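Side-chain contacts in formiminoglutamase (Trypanosoma cruzi, PDB 4MYK), which hydrolyses the formimino group of N-formimino-L-glutamate as an arginase-like enzyme with two manganese ions: residues Ser68-Asn71 / Val76-Ser79; Ser79-Tyr84 / Leu304-Arg309; Phe114-Gly119 / Tyr297-Phe302. The protein carries 1 engineered substitution. One frame throughout, in Å; residues are numbered along the deposited sequence.

The three contacts run from the surface of the subunit into its core. Contact 1, the hairpin of 68-71 and 76-79, is partly buried and held mainly by polar means: backbone hydrogen bonds, an Asx turn and flat polar side chains. Contact 2 starts from the shared Ser79 and packs the run into strand 83-88 against the end of helix 290-306, a mixed seam of leucine, alanine, histidine and phenylalanine with no hydrogen bond across. Contact 3 uses the same helix farther back and is fully buried; across it only phenylalanines meet. Tyr300 OH in contact 3 is hydrogen-bonded to Ser68 O and Asn71 ND2 of contact 1, whereas Phe306 of contact 2 meets Phe114 of contact 3 edge-to-face.

Contact 1 of 3, residues Ser68-Asn71 / Val76-Ser79; sequences SVNN and VDAS
Asn70 and Asp77 both turn CG anti to their backbone N (chi1 -166° and -176°), which lifts the two flat end groups from the same face of a small beta hairpin and lays the amide and carboxylate one on the other. Their planes differ by only 18°, with Asn70 CG 3.9 Å from Asp77 CG, although the side chains themselves cross at about a right angle. In the backbone the two form a non-hydrogen-bonded antiparallel pair, the kind of position that brings facing side chains close together. The backbone bonds fall on the neighbouring residues. Asn71 and Val76 make the hydrogen-bonded pair, with Asn71 N 3.0 Å from Val76 O and Val76 N 3.0 Å from Asn71 O, and at the other end Ala78 N reaches Val69 O at 2.9 Å.

The opposite face carries Asn71 and Val76, and it turns toward helix 290-306, where both touch Leu304. Branched, apolar Val76 suits an extended strand laid against that leucine. Asn71 has a polar task as well: its OD1 accepts from Leu74 N inside the hairpin loop, and its ND2 is hydrogen-bonded to Tyr300 OH of helix 290-306, so the amide ties the turn to the helix. Small Ala78 fits where Leu304 and Ala307 come near.

Where the second strand leaves the hairpin, Asp77 opens an Asx turn. Asp77 OD1 takes two bonds, one from Ser79 N at 2.8 Å, which arrives from above the carboxylate plane, and one from Ser79 OG at 2.5 Å, received on the syn lone pair of that carboxylate oxygen. Two grips on one oxygen should limit rotation of the carboxylate. The same hydroxyl also packs against the first segment, Ser79 OG lying 3.4 Å from Val69 CG2.

Contact 2 of 3, residues Ser79-Tyr84 / Leu304-Arg309; sequences SHLKLY and LGFATR
Phe306 and Ala307 meet Leu81 and His80 where helix 290-306 of the arginase/deacetylase alpha/beta fold runs out, just beside the loop that leads into strand 83-88, an outermost strand of the parallel sheet within this chain. The helical residues Leu304 and Gly305 come first; Leu304 lies toward the hairpin strand 76-77 and helix 258-270 instead.

Phe306 is the first to touch. With CG anti to the backbone N (chi1 -162°), its ring swings out beside Leu81 and offers it an edge, Leu81 CD2 lying in the ring plane, 3.7 Å from Phe306 CD2. A leucine suits this place because its fork serves two neighbours at once: while CD2 meets the phenylalanine, Leu81 CD1 rests 3.8 Å from Ala307 N and 3.9 Å from Ala307 CB.

Ala307 follows, small enough to let the loop come in close. Its methyl touches both the leucine and His80, with Ala307 CB also 3.9 Å from His80 CE1. His80 presents its edge to the backbone here: Ala307 O sits in the imidazole plane, 3.3 Å from His80 CE1, probably a weakly favourable approach to a polarised C-H. Leu81 CG lies over the rim of one face of the imidazole.

The contact residues themselves open a type I beta turn, Phe306 to Arg309, in which Arg309 N bonds to Phe306 O. Thr308 OG1 donates to Gly305 O at 2.5 Å, so a hydroxyl takes up a carbonyl at the helix end. Arg309 closes the segment. Its NE is hydrogen-bonded to Gly269 O and its NH2 to Val274 O, which pin the guanidinium in place, and Phe306 CD1 lies 3.3 Å above the Arg309 guanidinium plane, toward its rim.

Contact 3 of 3, residues Phe114-Gly119 / Tyr297-Phe302; sequences FPFVIG and YMFYHF
Two pairs of phenylalanine rings, Phe116 with Phe299 and Phe114 with Phe302, join the strand to the helix. In the first pair the ring centres are 4.7 Å apart and the planes are inclined at 47°. Phe299 CD1 stands 3.7 Å above the Phe116 plane, over its centre, so all six ring carbons of Phe116 lie at nearly equal distance from that one atom. The second pair is more nearly parallel, Phe114 and Phe302 having planes at 31° and centres again 4.7 Å apart; Phe302 reaches with its CZ end over one face of Phe114, toward the rim, though the close approach of the two CZ atoms is doubtful. All four side chains extend with CG anti to the backbone N, which carries the rings into the space between strand and helix. Large flat side chains suit that space, since the nearest CA atoms, of Phe116 and Phe299, are 8.6 Å apart.

In the arginase/deacetylase fold this is sheet-to-helix core. Strand 114-119 runs between strands 32-37 and 274-280; Phe114 and Phe116 also touch Met277 and face helix 290-306, while Pro115 and Val117, on the other face of the sheet, pack against helix 94-110.

Contact 1 of 3, residues Ser68-Asn71 / Val76-Ser79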
loop_
_atom_site.group_PDB
_atom_site.type_symbol
_atom_site.label_atom_id
_atom_site.label_comp_id
_atom_site.label_asym_id
_atom_site.label_seq_id
_atom_site.Cartn_x
_atom_site.Cartn_y
_atom_site.Cartn_z
ATOM N N SER A 68 17.812 14.860 -3.548
ATOM C CA SER A 68 19.083 15.401 -3.093
ATOM C C SER A 68 20.260 14.777 -3.845
ATOM O O SER A 68 20.437 13.560 -3.821
ATOM C CB SER A 68 19.243 15.193 -1.584
ATOM O OG SER A 68 18.189 15.817 -0.870
ATOM N N VAL A 69 21.061 15.612 -4.514
ATOM C CA VAL A 69 22.219 15.128 -5.281
ATOM C C VAL A 69 23.232 14.368 -4.418
ATOM O O VAL A 69 23.841 13.398 -4.872
ATOM C CB VAL A 69 22.930 16.262 -6.046
ATOM C CG1 VAL A 69 21.940 16.973 -6.948
ATOM C CG2 VAL A 69 23.566 17.245 -5.087
ATOM N N ASN A 70 23.411 14.797 -3.172
ATOM C CA ASN A 70 24.186 13.990 -2.244
ATOM C C ASN A 70 23.278 13.275 -1.270
ATOM O O ASN A 70 22.617 13.907 -0.445
ATOM C CB ASN A 70 25.210 14.822 -1.490
ATOM C CG ASN A 70 26.248 13.966 -0.783
ATOM O OD1 ASN A 70 26.265 12.739 -0.914
ATOM N ND2 ASN A 70 27.126 14.619 -0.035
ATOM N N ASN A 71 23.241 11.953 -1.396
ATOM C CA ASN A 71 22.382 11.113 -0.589
ATOM C C ASN A 71 23.228 10.414 0.458
ATOM O O ASN A 71 24.051 9.556 0.137
ATOM C CB ASN A 71 21.677 10.087 -1.475
ATOM C CG ASN A 71 20.704 9.211 -0.702
ATOM O OD1 ASN A 71 21.021 8.701 0.369
ATOM N ND2 ASN A 71 19.510 9.028 -1.251
ATOM N N VAL A 76 26.018 8.277 -1.681
ATOM C CA VAL A 76 26.430 8.499 -3.058
ATOM C C VAL A 76 26.218 9.973 -3.395
ATOM O O VAL A 76 25.130 10.514 -3.188
ATOM C CB VAL A 76 25.637 7.602 -4.052
ATOM C CG1 VAL A 76 25.916 8.007 -5.480
ATOM C CG2 VAL A 76 25.992 6.139 -3.847
ATOM N N ASP A 77 27.271 10.622 -3.880
ATOM C CA ASP A 77 27.179 11.998 -4.308
ATOM C C ASP A 77 27.175 12.024 -5.823
ATOM O O ASP A 77 28.120 11.573 -6.459
ATOM C CB ASP A 77 28.367 12.795 -3.774
ATOM C CG ASP A 77 28.284 14.282 -4.105
ATOM O OD1 ASP A 77 27.277 14.712 -4.697
ATOM O OD2 ASP A 77 29.230 15.022 -3.763
ATOM N N ALA A 78 26.098 12.551 -6.398
ATOM C CA ALA A 78 25.950 12.619 -7.856
ATOM C C ALA A 78 26.247 14.020 -8.367
ATOM O O ALA A 78 25.978 14.334 -9.527
ATOM C CB ALA A 78 24.534 12.183 -8.287
ATOM N N SER A 79 26.807 14.851 -7.488
ATOM C CA SER A 79 27.085 16.253 -7.783
ATOM C C SER A 79 27.900 16.458 -9.052
ATOM O O SER A 79 27.834 17.523 -9.665
ATOM C CB SER A 79 27.788 16.915 -6.597
ATOM O OG SER A 79 26.894 17.051 -5.507
#

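Contact 2 of 3, residues Ser79-Tyr84 / Leu304-Arg309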
loop_
_atom_site.group_PDB
_atom_site.type_symbol
_atom_site.label_atom_id
_atom_site.label_comp_id
_atom_site.label_asym_id
_atom_site.label_seq_id
_atom_site.Cartn_x
_atom_site.Cartn_y
_atom_site.Cartn_z
ATOM N N SER A 79 26.807 14.851 -7.488
ATOM C CA SER A 79 27.085 16.253 -7.783
ATOM C C SER A 79 27.900 16.458 -9.052
ATOM O O SER A 79 27.834 17.523 -9.665
ATOM C CB SER A 79 27.788 16.915 -6.597
ATOM O OG SER A 79 26.894 17.051 -5.507
ATOM N N HIS A 80 28.659 15.439 -9.447
ATOM C CA HIS A 80 29.554 15.560 -10.601
ATOM C C HIS A 80 28.890 15.305 -11.966
ATOM O O HIS A 80 29.480 15.602 -13.004
ATOM C CB HIS A 80 30.792 14.665 -10.427
ATOM C CG HIS A 80 30.558 13.226 -10.764
ATOM N ND1 HIS A 80 30.201 12.285 -9.820
ATOM C CD2 HIS A 80 30.638 12.562 -11.941
ATOM C CE1 HIS A 80 30.067 11.108 -10.402
ATOM N NE2 HIS A 80 30.323 11.249 -11.691
ATOM N N LEU A 81 27.677 14.755 -11.969
ATOM C CA LEU A 81 27.010 14.408 -13.218
ATOM C C LEU A 81 26.366 15.639 -13.823
ATOM O O LEU A 81 26.001 16.569 -13.106
ATOM C CB LEU A 81 25.937 13.342 -12.989
ATOM C CG LEU A 81 26.356 11.893 -12.750
ATOM C CD1 LEU A 81 25.135 11.016 -12.496
ATOM C CD2 LEU A 81 27.146 11.373 -13.924
ATOM N N LYS A 82 26.239 15.647 -15.147
ATOM C CA LYS A 82 25.488 16.691 -15.836
ATOM C C LYS A 82 24.320 16.072 -16.568
ATOM O O LYS A 82 24.483 15.104 -17.307
ATOM C CB LYS A 82 26.369 17.490 -16.812
ATOM C CG LYS A 82 27.286 18.498 -16.130
ATOM C CD LYS A 82 28.267 19.088 -17.110
ATOM C CE LYS A 82 28.851 18.005 -17.997
ATOM N NZ LYS A 82 29.284 16.781 -17.240
ATOM N N LEU A 83 23.139 16.635 -16.329
ATOM C CA LEU A 83 21.918 16.216 -16.993
ATOM C C LEU A 83 21.523 17.253 -18.026
ATOM O O LEU A 83 21.821 18.437 -17.880
ATOM C CB LEU A 83 20.783 16.072 -15.981
ATOM C CG LEU A 83 20.583 14.743 -15.262
ATOM C CD1 LEU A 83 21.911 14.039 -15.025
ATOM C CD2 LEU A 83 19.837 14.980 -13.957
ATOM N N TYR A 84 20.835 16.803 -19.067
ATOM C CA TYR A 84 20.283 17.714 -20.066
ATOM C C TYR A 84 18.924 17.214 -20.479
ATOM O O TYR A 84 18.721 16.016 -20.661
ATOM C CB TYR A 84 21.191 17.824 -21.289
ATOM C CG TYR A 84 20.826 18.952 -22.215
ATOM C CD1 TYR A 84 19.982 18.741 -23.305
ATOM C CD2 TYR A 84 21.322 20.237 -22.008
ATOM C CE1 TYR A 84 19.649 19.783 -24.170
ATOM C CE2 TYR A 84 20.994 21.279 -22.867
ATOM C CZ TYR A 84 20.158 21.044 -23.944
ATOM O OH TYR A 84 19.826 22.074 -24.794
ATOM N N LEU A 304 21.725 8.255 -9.216
ATOM C CA LEU A 304 22.669 7.943 -8.149
ATOM C C LEU A 304 23.526 6.723 -8.482
ATOM O O LEU A 304 24.729 6.719 -8.238
ATOM C CB LEU A 304 21.927 7.681 -6.845
ATOM C CG LEU A 304 21.379 8.891 -6.096
ATOM C CD1 LEU A 304 20.751 8.436 -4.801
ATOM C CD2 LEU A 304 22.483 9.885 -5.822
ATOM N N GLY A 305 22.897 5.679 -9.015
ATOM C CA GLY A 305 23.609 4.474 -9.384
ATOM C C GLY A 305 24.629 4.782 -10.458
ATOM O O GLY A 305 25.758 4.286 -10.436
ATOM N N PHE A 306 24.214 5.618 -11.404
ATOM C CA PHE A 306 25.066 6.023 -12.515
ATOM C C PHE A 306 26.305 6.755 -12.009
ATOM O O PHE A 306 27.423 6.520 -12.478
ATOM C CB PHE A 306 24.280 6.920 -13.460
ATOM C CG PHE A 306 24.894 7.057 -14.815
ATOM C CD1 PHE A 306 24.646 6.110 -15.804
ATOM C CD2 PHE A 306 25.712 8.135 -15.109
ATOM C CE1 PHE A 306 25.206 6.235 -17.063
ATOM C CE2 PHE A 306 26.275 8.266 -16.361
ATOM C CZ PHE A 306 26.017 7.314 -17.343
ATOM N N ALA A 307 26.104 7.633 -11.035
ATOM C CA ALA A 307 27.215 8.386 -10.468
ATOM C C ALA A 307 28.337 7.475 -9.952
ATOM O O ALA A 307 29.455 7.938 -9.713
ATOM C CB ALA A 307 26.721 9.316 -9.360
ATOM N N THR A 308 28.043 6.185 -9.783
ATOM C CA THR A 308 29.030 5.269 -9.220
ATOM C C THR A 308 29.837 4.521 -10.268
ATOM O O THR A 308 30.896 3.993 -9.947
ATOM C CB THR A 308 28.434 4.239 -8.206
ATOM O OG1 THR A 308 27.526 3.362 -8.875
ATOM C CG2 THR A 308 27.731 4.936 -7.040
ATOM N N ARG A 309 29.370 4.465 -11.514
ATOM C CA ARG A 309 30.180 3.770 -12.511
ATOM C C ARG A 309 31.448 4.531 -12.878
ATOM O O ARG A 309 31.459 5.767 -12.892
ATOM C CB ARG A 309 29.408 3.365 -13.771
ATOM C CG ARG A 309 28.093 4.033 -14.033
ATOM C CD ARG A 309 27.574 3.562 -15.408
ATOM N NE ARG A 309 26.169 3.153 -15.398
ATOM C CZ ARG A 309 25.477 2.821 -16.482
ATOM N NH1 ARG A 309 26.055 2.845 -17.676
ATOM N NH2 ARG A 309 24.201 2.471 -16.373
#

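Contact 3 of 3, residues Phe114-Gly119 / Tyr297-Phe302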
loop_
_atom_site.group_PDB
_atom_site.type_symbol
_atom_site.label_atom_id
_atom_site.label_comp_id
_atom_site.label_asym_id
_atom_site.label_seq_id
_atom_site.Cartn_x
_atom_site.Cartn_y
_atom_site.Cartn_z
ATOM N N PHE A 114 24.075 8.880 -22.325
ATOM C CA PHE A 114 23.029 7.955 -21.879
ATOM C C PHE A 114 21.631 8.557 -22.033
ATOM O O PHE A 114 21.292 9.545 -21.368
ATOM C CB PHE A 114 23.266 7.518 -20.429
ATOM C CG PHE A 114 22.293 6.479 -19.932
ATOM C CD1 PHE A 114 21.011 6.830 -19.551
ATOM C CD2 PHE A 114 22.673 5.152 -19.830
ATOM C CE1 PHE A 114 20.129 5.879 -19.097
ATOM C CE2 PHE A 114 21.797 4.196 -19.370
ATOM C CZ PHE A 114 20.522 4.560 -19.005
ATOM N N PRO A 115 20.806 7.948 -22.903
ATOM C CA PRO A 115 19.438 8.412 -23.139
ATOM C C PRO A 115 18.444 7.848 -22.112
ATOM O O PRO A 115 18.403 6.631 -21.880
ATOM C CB PRO A 115 19.111 7.838 -24.525
ATOM C CG PRO A 115 20.213 6.862 -24.845
ATOM C CD PRO A 115 21.068 6.701 -23.632
ATOM N N PHE A 116 17.654 8.732 -21.504
ATOM C CA PHE A 116 16.513 8.310 -20.687
ATOM C C PHE A 116 15.241 8.874 -21.304
ATOM O O PHE A 116 15.101 10.098 -21.456
ATOM C CB PHE A 116 16.659 8.780 -19.235
ATOM C CG PHE A 116 15.402 8.616 -18.410
ATOM C CD1 PHE A 116 15.153 7.438 -17.726
ATOM C CD2 PHE A 116 14.474 9.651 -18.311
ATOM C CE1 PHE A 116 13.996 7.291 -16.963
ATOM C CE2 PHE A 116 13.322 9.510 -17.545
ATOM C CZ PHE A 116 13.086 8.328 -16.874
ATOM N N VAL A 117 14.321 7.991 -21.674
ATOM C CA VAL A 117 13.116 8.414 -22.377
ATOM C C VAL A 117 11.907 8.313 -21.464
ATOM O O VAL A 117 11.565 7.232 -20.985
ATOM C CB VAL A 117 12.875 7.576 -23.652
ATOM C CG1 VAL A 117 11.681 8.131 -24.446
ATOM C CG2 VAL A 117 14.137 7.539 -24.520
ATOM N N ILE A 118 11.266 9.446 -21.209
ATOM C CA ILE A 118 10.076 9.454 -20.372
ATOM C C ILE A 118 8.824 9.510 -21.240
ATOM O O ILE A 118 8.695 10.382 -22.095
ATOM C CB ILE A 118 10.087 10.613 -19.341
ATOM C CG1 ILE A 118 8.797 10.612 -18.522
ATOM C CG2 ILE A 118 10.316 11.965 -20.017
ATOM C CD1 ILE A 118 8.591 9.338 -17.752
ATOM N N GLY A 119 7.920 8.554 -21.024
ATOM C CA GLY A 119 6.679 8.471 -21.771
ATOM C C GLY A 119 5.454 8.841 -20.941
ATOM O O GLY A 119 5.568 9.179 -19.753
ATOM N N TYR A 297 11.528 9.784 -8.557
ATOM C CA TYR A 297 12.389 9.138 -7.573
ATOM C C TYR A 297 13.072 7.894 -8.129
ATOM O O TYR A 297 14.198 7.576 -7.766
ATOM C CB TYR A 297 11.608 8.799 -6.305
ATOM C CG TYR A 297 11.502 9.960 -5.333
ATOM C CD1 TYR A 297 12.635 10.666 -4.946
ATOM C CD2 TYR A 297 10.278 10.340 -4.797
ATOM C CE1 TYR A 297 12.549 11.726 -4.062
ATOM C CE2 TYR A 297 10.184 11.395 -3.907
ATOM C CZ TYR A 297 11.322 12.087 -3.545
ATOM O OH TYR A 297 11.243 13.138 -2.655
ATOM N N MET A 298 12.386 7.198 -9.024
ATOM C CA MET A 298 12.981 6.072 -9.734
ATOM C C MET A 298 14.162 6.512 -10.612
ATOM O O MET A 298 15.230 5.889 -10.596
ATOM C CB MET A 298 11.919 5.367 -10.574
ATOM C CG MET A 298 11.002 4.460 -9.782
ATOM S SD MET A 298 9.670 3.751 -10.778
ATOM C CE MET A 298 10.570 2.762 -11.971
ATOM N N PHE A 299 13.955 7.572 -11.392
ATOM C CA PHE A 299 15.018 8.184 -12.209
ATOM C C PHE A 299 16.157 8.691 -11.315
ATOM O O PHE A 299 17.336 8.526 -11.617
ATOM C CB PHE A 299 14.430 9.334 -13.044
ATOM C CG PHE A 299 15.465 10.217 -13.696
ATOM C CD1 PHE A 299 16.155 9.788 -14.816
ATOM C CD2 PHE A 299 15.731 11.486 -13.194
ATOM C CE1 PHE A 299 17.107 10.594 -15.407
ATOM C CE2 PHE A 299 16.678 12.299 -13.784
ATOM C CZ PHE A 299 17.362 11.856 -14.891
ATOM N N TYR A 300 15.774 9.315 -10.208
ATOM C CA TYR A 300 16.711 9.794 -9.208
ATOM C C TYR A 300 17.661 8.687 -8.734
ATOM O O TYR A 300 18.868 8.887 -8.660
ATOM C CB TYR A 300 15.935 10.382 -8.023
ATOM C CG TYR A 300 16.783 10.623 -6.797
ATOM C CD1 TYR A 300 17.743 11.626 -6.783
ATOM C CD2 TYR A 300 16.630 9.848 -5.659
ATOM C CE1 TYR A 300 18.531 11.849 -5.672
ATOM C CE2 TYR A 300 17.417 10.057 -4.544
ATOM C CZ TYR A 300 18.367 11.063 -4.556
ATOM O OH TYR A 300 19.157 11.289 -3.448
ATOM N N HIS A 301 17.107 7.522 -8.417
ATOM C CA HIS A 301 17.904 6.398 -7.944
ATOM C C HIS A 301 18.791 5.895 -9.068
ATOM O O HIS A 301 19.954 5.551 -8.842
ATOM C CB HIS A 301 17.005 5.273 -7.413
ATOM C CG HIS A 301 16.544 5.488 -6.002
ATOM N ND1 HIS A 301 15.455 6.271 -5.684
ATOM C CD2 HIS A 301 17.037 5.036 -4.823
ATOM C CE1 HIS A 301 15.295 6.290 -4.371
ATOM N NE2 HIS A 301 16.244 5.551 -3.825
ATOM N N PHE A 302 18.248 5.855 -10.282
ATOM C CA PHE A 302 19.066 5.487 -11.421
ATOM C C PHE A 302 20.273 6.418 -11.495
ATOM O O PHE A 302 21.408 5.963 -11.628
ATOM C CB PHE A 302 18.312 5.552 -12.756
ATOM C CG PHE A 302 19.241 5.499 -13.931
ATOM C CD1 PHE A 302 19.703 4.280 -14.407
ATOM C CD2 PHE A 302 19.739 6.666 -14.489
ATOM C CE1 PHE A 302 20.613 4.222 -15.446
ATOM C CE2 PHE A 302 20.639 6.618 -15.527
ATOM C CZ PHE A 302 21.078 5.395 -16.007
#